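Local coordinates for protein FprA (Mycobacterium tuberculosis, PDB 1LQT) that carries FAD and transfers electrons between NADPH and ferredoxin, and may thereby supply electrons to P450 systems, at residues 53-57 and 175-179; 130-134 and 178-182; 165-171 and 186-192. One frame throughout, in Å; residues are numbered along the deposited sequence.

Interaction 1 of 3, residues 53-57 and 175-179; sequences VAPDH and RTDIA. With FAD (flavin-adenine dinucleotide), chain H.
Two first torsions near +70° prepare the surface that receives Pro55. In Thr176 (chi1 73°) OG1 sits between the backbone N and the carbonyl carbon, while CG2 lies anti to the carbonyl carbon; in Asp177 (chi1 70°) the carboxylate is folded back in the same way, and its OD1 comes 3.4 Å from Pro55 CB. Pro55 CB meets both OG1 of Thr176 and OD1 of Asp177, which approach it from directions roughly at right angles, and its CG rests 3.9 Å from Ile178 CB, the two apolar side chains crossing at a slant. Thr176 turns its carbon side to the proline carbonyl: CB is 3.4 Å from Pro55 O, with CG2 close by.

Polar groups are joined through a single water, which donates to Pro55 O at 2.7 Å and accepts from Asp177 N at 3.0 Å. Thr176 OG1 is occupied within its own loop. It takes the amide of Ile178 at 3.1 Å and also pairs with Leu173 O, which fixes the rotation of the hydroxyl, while CG2 comes alongside Pro55 O. Asp56 turns its carboxylate to Arg164 of helix 157-167, in a salt bridge.

Residues 53-57 reach the flavin at their two ends. Val53 CG2 lies 3.6 Å from FAD N5, and His57, hydrogen-bonded to Glu214, also touches the bound nucleotide, 4-oxo-NADP. Ala54 to His57 form a type I beta turn, closed by His57 N to Ala54 O. A beta turn lining the flavin pocket is thus backed, on its proline, by an ST turn just before helix 180-186.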
loop_
_atom_site.group_PDB
_atom_site.type_symbol
_atom_site.label_atom_id
_atom_site.label_comp_id
_atom_site.label_asym_id
_atom_site.label_seq_id
_atom_site.Cartn_x
_atom_site.Cartn_y
_atom_site.Cartn_z
ATOM N N VAL A 53 1.975 1.661 5.626
ATOM C CA VAL A 53 1.992 2.832 6.464
ATOM C C VAL A 53 3.399 3.008 7.014
ATOM O O VAL A 53 4.021 2.063 7.515
ATOM C CB VAL A 53 0.945 2.729 7.595
ATOM C CG1 VAL A 53 1.049 3.923 8.510
ATOM C CG2 VAL A 53 -0.465 2.609 7.037
ATOM N N ALA A 54 3.919 4.222 6.922
ATOM C CA ALA A 54 5.285 4.483 7.274
ATOM C C ALA A 54 5.566 4.238 8.751
ATOM O O ALA A 54 4.688 4.418 9.591
ATOM C CB ALA A 54 5.619 5.911 6.916
ATOM N N PRO A 55 6.803 3.869 9.070
ATOM C CA PRO A 55 7.136 3.591 10.481
ATOM C C PRO A 55 7.063 4.830 11.382
ATOM O O PRO A 55 6.955 4.691 12.577
ATOM C CB PRO A 55 8.531 2.976 10.388
ATOM C CG PRO A 55 9.089 3.518 9.136
ATOM C CD PRO A 55 7.918 3.550 8.162
ATOM N N ASP A 56 7.152 6.021 10.788
ATOM C CA ASP A 56 6.946 7.260 11.529
ATOM C C ASP A 56 5.501 7.724 11.500
ATOM O O ASP A 56 5.198 8.847 11.902
ATOM C CB ASP A 56 7.917 8.351 11.069
ATOM C CG ASP A 56 7.708 8.772 9.641
ATOM O OD1 ASP A 56 7.095 7.997 8.862
ATOM O OD2 ASP A 56 8.170 9.869 9.243
ATOM N N HIS A 57 4.581 6.840 11.087
ATOM C CA HIS A 57 3.136 7.108 11.124
ATOM C C HIS A 57 2.443 6.042 12.019
ATOM O O HIS A 57 1.482 5.383 11.602
ATOM C CB HIS A 57 2.508 7.082 9.709
ATOM C CG HIS A 57 2.751 8.323 8.899
ATOM N ND1 HIS A 57 2.693 8.334 7.530
ATOM C CD2 HIS A 57 2.875 9.619 9.267
ATOM C CE1 HIS A 57 2.912 9.556 7.083
ATOM N NE2 HIS A 57 3.056 10.355 8.121
ATOM N N ARG A 175 13.671 4.722 16.887
ATOM C CA ARG A 175 12.621 4.540 17.881
ATOM C C ARG A 175 11.302 4.100 17.239
ATOM O O ARG A 175 10.276 4.070 17.906
ATOM C CB ARG A 175 12.421 5.810 18.713
ATOM C CG ARG A 175 13.682 6.271 19.420
ATOM C CD ARG A 175 14.284 5.242 20.335
ATOM N NE ARG A 175 15.471 5.783 21.001
ATOM C CZ ARG A 175 16.075 5.223 22.031
ATOM N NH1 ARG A 175 15.651 4.083 22.538
ATOM N NH2 ARG A 175 17.122 5.825 22.565
ATOM N N THR A 176 11.337 3.735 15.966
ATOM C CA THR A 176 10.154 3.284 15.245
ATOM C C THR A 176 10.279 1.790 14.964
ATOM O O THR A 176 11.326 1.183 15.203
ATOM C CB THR A 176 9.966 4.012 13.883
ATOM O OG1 THR A 176 10.943 3.535 12.937
ATOM C CG2 THR A 176 10.050 5.523 14.016
ATOM N N ASP A 177 9.241 1.225 14.369
ATOM C CA ASP A 177 9.250 -0.168 13.959
ATOM C C ASP A 177 9.807 -0.385 12.572
ATOM O O ASP A 177 9.601 -1.442 11.985
ATOM C CB ASP A 177 7.854 -0.792 14.114
ATOM C CG ASP A 177 6.849 -0.294 13.147
ATOM O OD1 ASP A 177 7.173 0.522 12.252
ATOM O OD2 ASP A 177 5.673 -0.760 13.237
ATOM N N ILE A 178 10.584 0.559 12.066
ATOM C CA ILE A 178 11.293 0.382 10.804
ATOM C C ILE A 178 12.122 -0.896 10.847
ATOM O O ILE A 178 12.651 -1.291 11.896
ATOM C CB ILE A 178 12.187 1.624 10.525
ATOM C CG1 ILE A 178 12.670 1.652 9.077
ATOM C CG2 ILE A 178 13.340 1.700 11.536
ATOM C CD1 ILE A 178 13.313 2.976 8.699
ATOM N N ALA A 179 12.294 -1.526 9.694
ATOM C CA ALA A 179 13.131 -2.699 9.597
ATOM C C ALA A 179 14.555 -2.395 10.064
ATOM O O ALA A 179 15.161 -1.394 9.658
ATOM C CB ALA A 179 13.193 -3.156 8.166
HETATM P PA FAD H . -3.862 -4.245 1.374
HETATM O O1A FAD H . -2.738 -4.180 0.421
HETATM O O2A FAD H . -3.813 -3.467 2.636
HETATM O O5B FAD H . -4.092 -5.772 1.792
HETATM C C5B FAD H . -4.009 -6.805 0.803
HETATM C C4B FAD H . -3.684 -8.093 1.551
HETATM O O4B FAD H . -3.887 -9.168 0.638
HETATM C C3B FAD H . -2.232 -8.185 2.036
HETATM O O3B FAD H . -2.144 -8.596 3.381
HETATM C C2B FAD H . -1.625 -9.174 1.077
HETATM O O2B FAD H . -0.493 -9.870 1.548
HETATM C C1B FAD H . -2.821 -10.087 0.778
HETATM N N9A FAD H . -2.713 -10.851 -0.457
HETATM C C8A FAD H . -2.367 -10.361 -1.687
HETATM N N7A FAD H . -2.376 -11.305 -2.619
HETATM C C5A FAD H . -2.710 -12.464 -1.946
HETATM C C6A FAD H . -2.861 -13.780 -2.391
HETATM N N6A FAD H . -2.735 -14.154 -3.654
HETATM N N1A FAD H . -3.215 -14.706 -1.458
HETATM C C2A FAD H . -3.406 -14.322 -0.167
HETATM N N3A FAD H . -3.282 -13.082 0.323
HETATM C C4A FAD H . -2.932 -12.188 -0.607
HETATM N N1 FAD H . -3.809 5.004 4.442
HETATM C C2 FAD H . -4.049 5.765 5.547
HETATM O O2 FAD H . -5.182 5.953 5.947
HETATM N N3 FAD H . -2.976 6.350 6.200
HETATM C C4 FAD H . -1.671 6.146 5.860
HETATM O O4 FAD H . -0.745 6.673 6.517
HETATM C C4X FAD H . -1.430 5.321 4.756
HETATM N N5 FAD H . -0.140 5.044 4.360
HETATM C C5X FAD H . 0.080 4.267 3.252
HETATM C C6 FAD H . 1.363 4.012 2.836
HETATM C C7 FAD H . 1.636 3.297 1.683
HETATM C C7M FAD H . 3.058 3.027 1.276
HETATM C C8 FAD H . 0.557 2.795 0.946
HETATM C C8M FAD H . 0.791 2.032 -0.329
HETATM C C9 FAD H . -0.752 3.025 1.366
HETATM C C9A FAD H . -1.010 3.758 2.516
HETATM N N10 FAD H . -2.316 4.020 2.944
HETATM C C10 FAD H . -2.528 4.775 4.070
HETATM C "C1'" FAD H . -3.503 3.458 2.236
HETATM C "C2'" FAD H . -3.873 2.078 2.776
HETATM O "O2'" FAD H . -2.696 1.317 2.879
HETATM C "C3'" FAD H . -4.868 1.396 1.818
HETATM O "O3'" FAD H . -6.078 2.143 1.730
HETATM C "C4'" FAD H . -5.343 0.008 2.247
HETATM O "O4'" FAD H . -4.311 -0.714 2.913
HETATM C "C5'" FAD H . -5.836 -0.786 1.037
HETATM O "O5'" FAD H . -6.442 -1.964 1.586
HETATM P P FAD H . -6.627 -3.330 0.800
HETATM O O1P FAD H . -7.312 -4.210 1.772
HETATM O O2P FAD H . -7.255 -3.153 -0.545
HETATM O O3P FAD H . -5.165 -3.862 0.490
HETATM O O HOH W 1 6.773 2.905 14.567
#

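Interaction 2 of 3, residues 130-134 and 178-182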
loop_
_atom_site.group_PDB
_atom_site.type_symbol
_atom_site.label_atom_id
_atom_site.label_comp_id
_atom_site.label_asym_id
_atom_site.label_seq_id
_atom_site.Cartn_x
_atom_site.Cartn_y
_atom_site.Cartn_z
ATOM N N GLY A 130 8.353 -1.676 1.021
ATOM C CA GLY A 130 8.337 -3.035 1.512
ATOM C C GLY A 130 9.616 -3.365 2.265
ATOM O O GLY A 130 9.601 -4.016 3.301
ATOM N N TRP A 131 10.740 -2.925 1.712
ATOM C CA TRP A 131 12.018 -3.162 2.353
ATOM C C TRP A 131 12.122 -2.452 3.709
ATOM O O TRP A 131 12.476 -3.081 4.705
ATOM C CB TRP A 131 13.138 -2.747 1.396
ATOM C CG TRP A 131 14.503 -2.834 1.966
ATOM C CD1 TRP A 131 15.261 -3.943 2.168
ATOM C CD2 TRP A 131 15.295 -1.738 2.384
ATOM N NE1 TRP A 131 16.488 -3.604 2.681
ATOM C CE2 TRP A 131 16.530 -2.246 2.820
ATOM C CE3 TRP A 131 15.100 -0.369 2.399
ATOM C CZ2 TRP A 131 17.555 -1.412 3.292
ATOM C CZ3 TRP A 131 16.104 0.449 2.856
ATOM C CH2 TRP A 131 17.295 -0.073 3.298
ATOM N N TYR A 132 11.779 -1.171 3.761
ATOM C CA TYR A 132 11.929 -0.482 5.030
ATOM C C TYR A 132 10.893 -0.890 6.070
ATOM O O TYR A 132 11.107 -0.677 7.254
ATOM C CB TYR A 132 12.089 1.029 4.905
ATOM C CG TYR A 132 10.933 1.898 4.459
ATOM C CD1 TYR A 132 9.735 1.931 5.112
ATOM C CD2 TYR A 132 11.103 2.762 3.389
ATOM C CE1 TYR A 132 8.721 2.827 4.716
ATOM C CE2 TYR A 132 10.120 3.652 3.009
ATOM C CZ TYR A 132 8.925 3.696 3.673
ATOM O OH TYR A 132 7.980 4.618 3.267
ATOM N N ASN A 133 9.796 -1.486 5.617
ATOM C CA ASN A 133 8.784 -1.981 6.531
ATOM C C ASN A 133 8.863 -3.490 6.794
ATOM O O ASN A 133 7.952 -4.057 7.384
ATOM C CB ASN A 133 7.376 -1.575 6.106
ATOM C CG ASN A 133 6.967 -0.218 6.602
ATOM O OD1 ASN A 133 7.456 0.254 7.647
ATOM N ND2 ASN A 133 6.023 0.391 5.908
ATOM N N ALA A 134 9.962 -4.109 6.401
ATOM C CA ALA A 134 10.234 -5.514 6.727
ATOM C C ALA A 134 9.213 -6.468 6.128
ATOM O O ALA A 134 8.938 -7.529 6.682
ATOM C CB ALA A 134 10.362 -5.736 8.227
ATOM N N ILE A 178 10.584 0.559 12.066
ATOM C CA ILE A 178 11.293 0.382 10.804
ATOM C C ILE A 178 12.122 -0.896 10.847
ATOM O O ILE A 178 12.651 -1.291 11.896
ATOM C CB ILE A 178 12.187 1.624 10.525
ATOM C CG1 ILE A 178 12.670 1.652 9.077
ATOM C CG2 ILE A 178 13.340 1.700 11.536
ATOM C CD1 ILE A 178 13.313 2.976 8.699
ATOM N N ALA A 179 12.294 -1.526 9.694
ATOM C CA ALA A 179 13.131 -2.699 9.597
ATOM C C ALA A 179 14.555 -2.395 10.064
ATOM O O ALA A 179 15.161 -1.394 9.658
ATOM C CB ALA A 179 13.193 -3.156 8.166
ATOM N N ASP A 180 15.137 -3.317 10.817
ATOM C CA ASP A 180 16.510 -3.143 11.258
ATOM C C ASP A 180 17.465 -3.024 10.075
ATOM O O ASP A 180 18.421 -2.237 10.144
ATOM C CB ASP A 180 16.951 -4.285 12.155
ATOM C CG ASP A 180 16.549 -4.117 13.589
ATOM O OD1 ASP A 180 16.137 -3.019 14.000
ATOM O OD2 ASP A 180 16.741 -5.077 14.375
ATOM N N HIS A 181 17.244 -3.747 8.979
ATOM C CA HIS A 181 18.159 -3.655 7.866
ATOM C C HIS A 181 18.139 -2.271 7.214
ATOM O O HIS A 181 19.145 -1.788 6.690
ATOM C CB HIS A 181 17.896 -4.813 6.872
ATOM C CG HIS A 181 16.480 -4.943 6.351
ATOM N ND1 HIS A 181 15.762 -6.133 6.378
ATOM C CD2 HIS A 181 15.694 -4.058 5.688
ATOM C CE1 HIS A 181 14.589 -5.960 5.780
ATOM N NE2 HIS A 181 14.524 -4.713 5.354
ATOM N N ALA A 182 16.976 -1.625 7.238
ATOM C CA ALA A 182 16.851 -0.286 6.689
ATOM C C ALA A 182 17.510 0.716 7.632
ATOM O O ALA A 182 18.216 1.604 7.178
ATOM C CB ALA A 182 15.405 0.062 6.454
#
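A Schellman motif ends helix 125-132, and the start of helix 180-186 packs against this terminus. Ala134, with positive phi, is the C-prime residue: its N returns to Trp131 O at 3.2 Å, and His135 N reaches Gly130 O. Trp131 O serves a second donor as well, His181 NE2 at 2.7 Å, in a bond bent at the hydrogen. The two donors arrive from opposite faces of the carbonyl plane, so one buried oxygen both closes its own helix and holds the histidine of helix 180-186.

His181 adopts chi1 55°, its ring folded between the backbone N and the carbonyl carbon, which turns the imidazole toward Trp131 and brings NE2 to this carbonyl. The same placement lays the imidazole over the five-membered ring of Trp131 as an offset stack, planes 21° apart, with CD2 only 3.1 Å from Trp131 NE1. Farther along the same indole face, Ala182 puts its methyl over the six-membered ring, CB 3.9 Å from the centroid, a CH-pi contact. On the opposite face of the imidazole lies CB of Ala179, displaced toward the rim.

Ala179 is the N-cap residue of helix 180-186, and its amide donates to Tyr132 O at 2.8 Å, nearly straight at 174°, tying the two helix ends by backbone. Helix 125-132 follows strand 122-124 and helix 180-186 precedes strand 193-197, both in the parallel sheet whose Rossmann-type glycine-rich turn probably offers amides to the bound NADP derivative. Small side chains permit the close approach: Ala134 CB meets Ala179 CB at 3.8 Å, and Tyr132 CB touches the methyl of Ala182. Ile178 CG1 lies against Tyr132 O, while the tyrosine ring extends to Pro55 and Ile165, edge-to-face with Phe128.

Interaction 3 of 3, residues 165-171 and 186-192; sequences ILLTDPD and LRPRGIQ
Over one face of the Arg189 guanidinium lie the carboxylate of Asp169 and CD of Pro170, both displaced toward its rim. Carboxylate and guanidinium are stacked, 11° from parallel, and Asp169 OD1 is 3.6 Å from Arg189 NH1. This long salt bridge rests on charge alone, since no N-H points at the oxygen. A bend at chi3 (93°) turns the end of Arg189 over the proline, whose CD, in the one of its two conformers described here, is 3.6 Å from Arg189 NE.

The Arg187 guanidinium is met at its edge instead. Asp171 OD1 stands 4.0 Å from Arg187 NH1, a long salt bridge bridged by two waters; the tighter one donates to OD1 at 2.6 Å and accepts from NH1, while the other also accepts from NH1 but donates only weakly to OD1.

Asp169 has a second role, as the N-cap of helix 170-173: Asp171 N donates to its OD1 from above the carboxylate plane. The facing segment makes a type I turn, Leu186 to Arg189, that begins at the last residue of helix 180-186 and leads on to strand 193-197 of the parallel sheet.

Toward the interior the contact becomes apolar. Leu166 CD2 approaches Ile191 CD1 to 3.5 Å, Leu167 CD2 lies across Ile191 CG2, and Leu186 CD1 packs on Ile165 CG2 at 3.9 Å. A further water donates to both Leu166 O and Ile191 O.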
loop_
_atom_site.group_PDB
_atom_site.type_symbol
_atom_site.label_atom_id
_atom_site.label_comp_id
_atom_site.label_asym_id
_atom_site.label_seq_id
_atom_site.Cartn_x
_atom_site.Cartn_y
_atom_site.Cartn_z
ATOM N N ILE A 165 11.593 9.000 4.900
ATOM C CA ILE A 165 12.444 7.942 5.415
ATOM C C ILE A 165 13.886 8.125 4.987
ATOM O O ILE A 165 14.808 7.882 5.765
ATOM C CB ILE A 165 11.858 6.569 5.047
ATOM C CG1 ILE A 165 10.464 6.383 5.708
ATOM C CG2 ILE A 165 12.820 5.485 5.379
ATOM C CD1 ILE A 165 10.391 6.587 7.163
ATOM N N LEU A 166 14.105 8.639 3.780
ATOM C CA LEU A 166 15.466 8.875 3.309
ATOM C C LEU A 166 16.198 9.990 4.043
ATOM O O LEU A 166 17.422 9.984 4.088
ATOM C CB LEU A 166 15.459 9.181 1.805
ATOM C CG LEU A 166 15.124 7.998 0.884
ATOM C CD1 LEU A 166 14.921 8.531 -0.535
ATOM C CD2 LEU A 166 16.214 6.938 0.904
ATOM N N LEU A 167 15.447 10.933 4.602
ATOM C CA LEU A 167 16.030 12.157 5.174
ATOM C C LEU A 167 15.896 12.321 6.677
ATOM O O LEU A 167 16.587 13.116 7.263
ATOM C CB LEU A 167 15.440 13.381 4.507
ATOM C CG LEU A 167 15.844 13.569 3.047
ATOM C CD1 LEU A 167 15.049 14.671 2.399
ATOM C CD2 LEU A 167 17.302 13.887 2.926
ATOM N N THR A 168 15.052 11.519 7.314
ATOM C CA THR A 168 14.850 11.665 8.747
ATOM C C THR A 168 16.093 11.229 9.509
ATOM O O THR A 168 16.789 10.290 9.147
ATOM C CB THR A 168 13.656 10.814 9.210
ATOM O OG1 THR A 168 12.438 11.338 8.657
ATOM C CG2 THR A 168 13.481 10.824 10.722
ATOM N N ASP A 169 16.400 11.955 10.561
ATOM C CA ASP A 169 17.513 11.602 11.432
ATOM C C ASP A 169 17.365 10.142 11.838
ATOM O O ASP A 169 16.334 9.762 12.387
ATOM C CB ASP A 169 17.416 12.514 12.664
ATOM C CG ASP A 169 18.478 12.273 13.704
ATOM O OD1 ASP A 169 19.300 11.342 13.585
ATOM O OD2 ASP A 169 18.558 13.029 14.696
ATOM N N PRO A 170 18.345 9.308 11.550
ATOM C CA PRO A 170 18.247 7.904 11.943
ATOM C C PRO A 170 18.033 7.683 13.442
ATOM O O PRO A 170 17.473 6.657 13.820
ATOM C CB PRO A 170 19.551 7.306 11.425
ATOM C CG PRO A 170 20.450 8.482 11.259
ATOM C CD PRO A 170 19.558 9.565 10.758
ATOM N N ASP A 171 18.475 8.615 14.280
ATOM C CA ASP A 171 18.229 8.474 15.703
ATOM C C ASP A 171 16.722 8.540 15.999
ATOM O O ASP A 171 16.271 7.983 17.004
ATOM C CB ASP A 171 18.920 9.587 16.482
ATOM C CG ASP A 171 20.394 9.442 16.539
ATOM O OD1 ASP A 171 20.941 8.338 16.323
ATOM O OD2 ASP A 171 21.117 10.419 16.836
ATOM N N LEU A 186 20.468 3.411 6.743
ATOM C CA LEU A 186 20.159 4.812 6.902
ATOM C C LEU A 186 21.066 5.500 7.908
ATOM O O LEU A 186 21.207 6.737 7.862
ATOM C CB LEU A 186 18.701 4.989 7.320
ATOM C CG LEU A 186 17.707 4.663 6.217
ATOM C CD1 LEU A 186 16.334 4.488 6.810
ATOM C CD2 LEU A 186 17.722 5.744 5.121
ATOM N N ARG A 187 21.716 4.741 8.798
ATOM C CA ARG A 187 22.527 5.383 9.830
ATOM C C ARG A 187 23.644 6.272 9.291
ATOM O O ARG A 187 23.911 7.298 9.901
ATOM C CB ARG A 187 23.073 4.340 10.802
ATOM C CG ARG A 187 22.001 3.856 11.790
ATOM C CD ARG A 187 22.465 3.529 13.159
ATOM N NE ARG A 187 21.496 2.754 13.931
ATOM C CZ ARG A 187 20.768 3.227 14.933
ATOM N NH1 ARG A 187 20.836 4.508 15.308
ATOM N NH2 ARG A 187 19.969 2.399 15.583
ATOM N N PRO A 188 24.339 5.893 8.226
ATOM C CA PRO A 188 25.413 6.794 7.714
ATOM C C PRO A 188 24.952 8.158 7.170
ATOM O O PRO A 188 25.806 9.032 6.929
ATOM C CB PRO A 188 26.070 5.974 6.603
ATOM C CG PRO A 188 25.733 4.553 6.942
ATOM C CD PRO A 188 24.338 4.606 7.524
ATOM N N ARG A 189 23.651 8.344 6.951
ATOM C CA ARG A 189 23.048 9.635 6.494
ATOM C C ARG A 189 23.629 10.072 5.159
ATOM O O ARG A 189 23.932 11.252 4.959
ATOM C CB ARG A 189 23.256 10.743 7.529
ATOM C CG ARG A 189 22.629 10.422 8.878
ATOM C CD ARG A 189 22.712 11.540 9.839
ATOM N NE ARG A 189 21.527 12.378 9.808
ATOM C CZ ARG A 189 21.172 13.167 10.816
ATOM N NH1 ARG A 189 21.916 13.223 11.903
ATOM N NH2 ARG A 189 20.081 13.907 10.739
ATOM N N GLY A 190 23.733 9.131 4.220
ATOM C CA GLY A 190 24.446 9.369 2.971
ATOM C C GLY A 190 23.748 10.382 2.087
ATOM O O GLY A 190 24.367 11.258 1.494
ATOM N N ILE A 191 22.445 10.266 2.040
ATOM C CA ILE A 191 21.673 11.142 1.184
ATOM C C ILE A 191 21.581 12.529 1.802
ATOM O O ILE A 191 21.178 12.694 2.942
ATOM C CB ILE A 191 20.284 10.532 0.931
ATOM C CG1 ILE A 191 20.441 9.292 0.059
ATOM C CG2 ILE A 191 19.361 11.551 0.324
ATOM C CD1 ILE A 191 19.293 8.425 0.085
ATOM N N GLN A 192 21.957 13.520 1.013
ATOM C CA GLN A 192 21.913 14.915 1.447
ATOM C C GLN A 192 20.748 15.668 0.829
ATOM O O GLN A 192 20.377 16.696 1.326
ATOM C CB GLN A 192 23.224 15.618 1.078
ATOM C CG GLN A 192 24.462 15.003 1.743
ATOM C CD GLN A 192 24.506 15.196 3.238
ATOM O OE1 GLN A 192 23.807 16.054 3.808
ATOM N NE2 GLN A 192 25.341 14.399 3.894
HETATM O O HOH W 2 19.929 11.447 5.062
HETATM O O HOH W 3 21.570 6.847 14.256
HETATM O O HOH W 4 19.865 5.437 17.821
#

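Along the chain the segments run 53-57, 130-134, 165-171, 175-182 and 186-192, so interactions 1 and 2 end on the same loop and helix start, while interaction 3 brackets it. The centres of interactions 1 and 2 lie about 8 Å apart, and that of interaction 3 is about 14 and 13 Å from them. Pro55, Tyr132, Ile165, Ile178 and Leu186 pack together where the three meet, and Asn133 ND2 also reaches Val53 O, probably as a hydrogen bond. These residues link the loop touching the flavin to helices 125-132 and 180-186 and to helix 157-167, which follows the probable NADP-binding turn of the six-stranded parallel sheet.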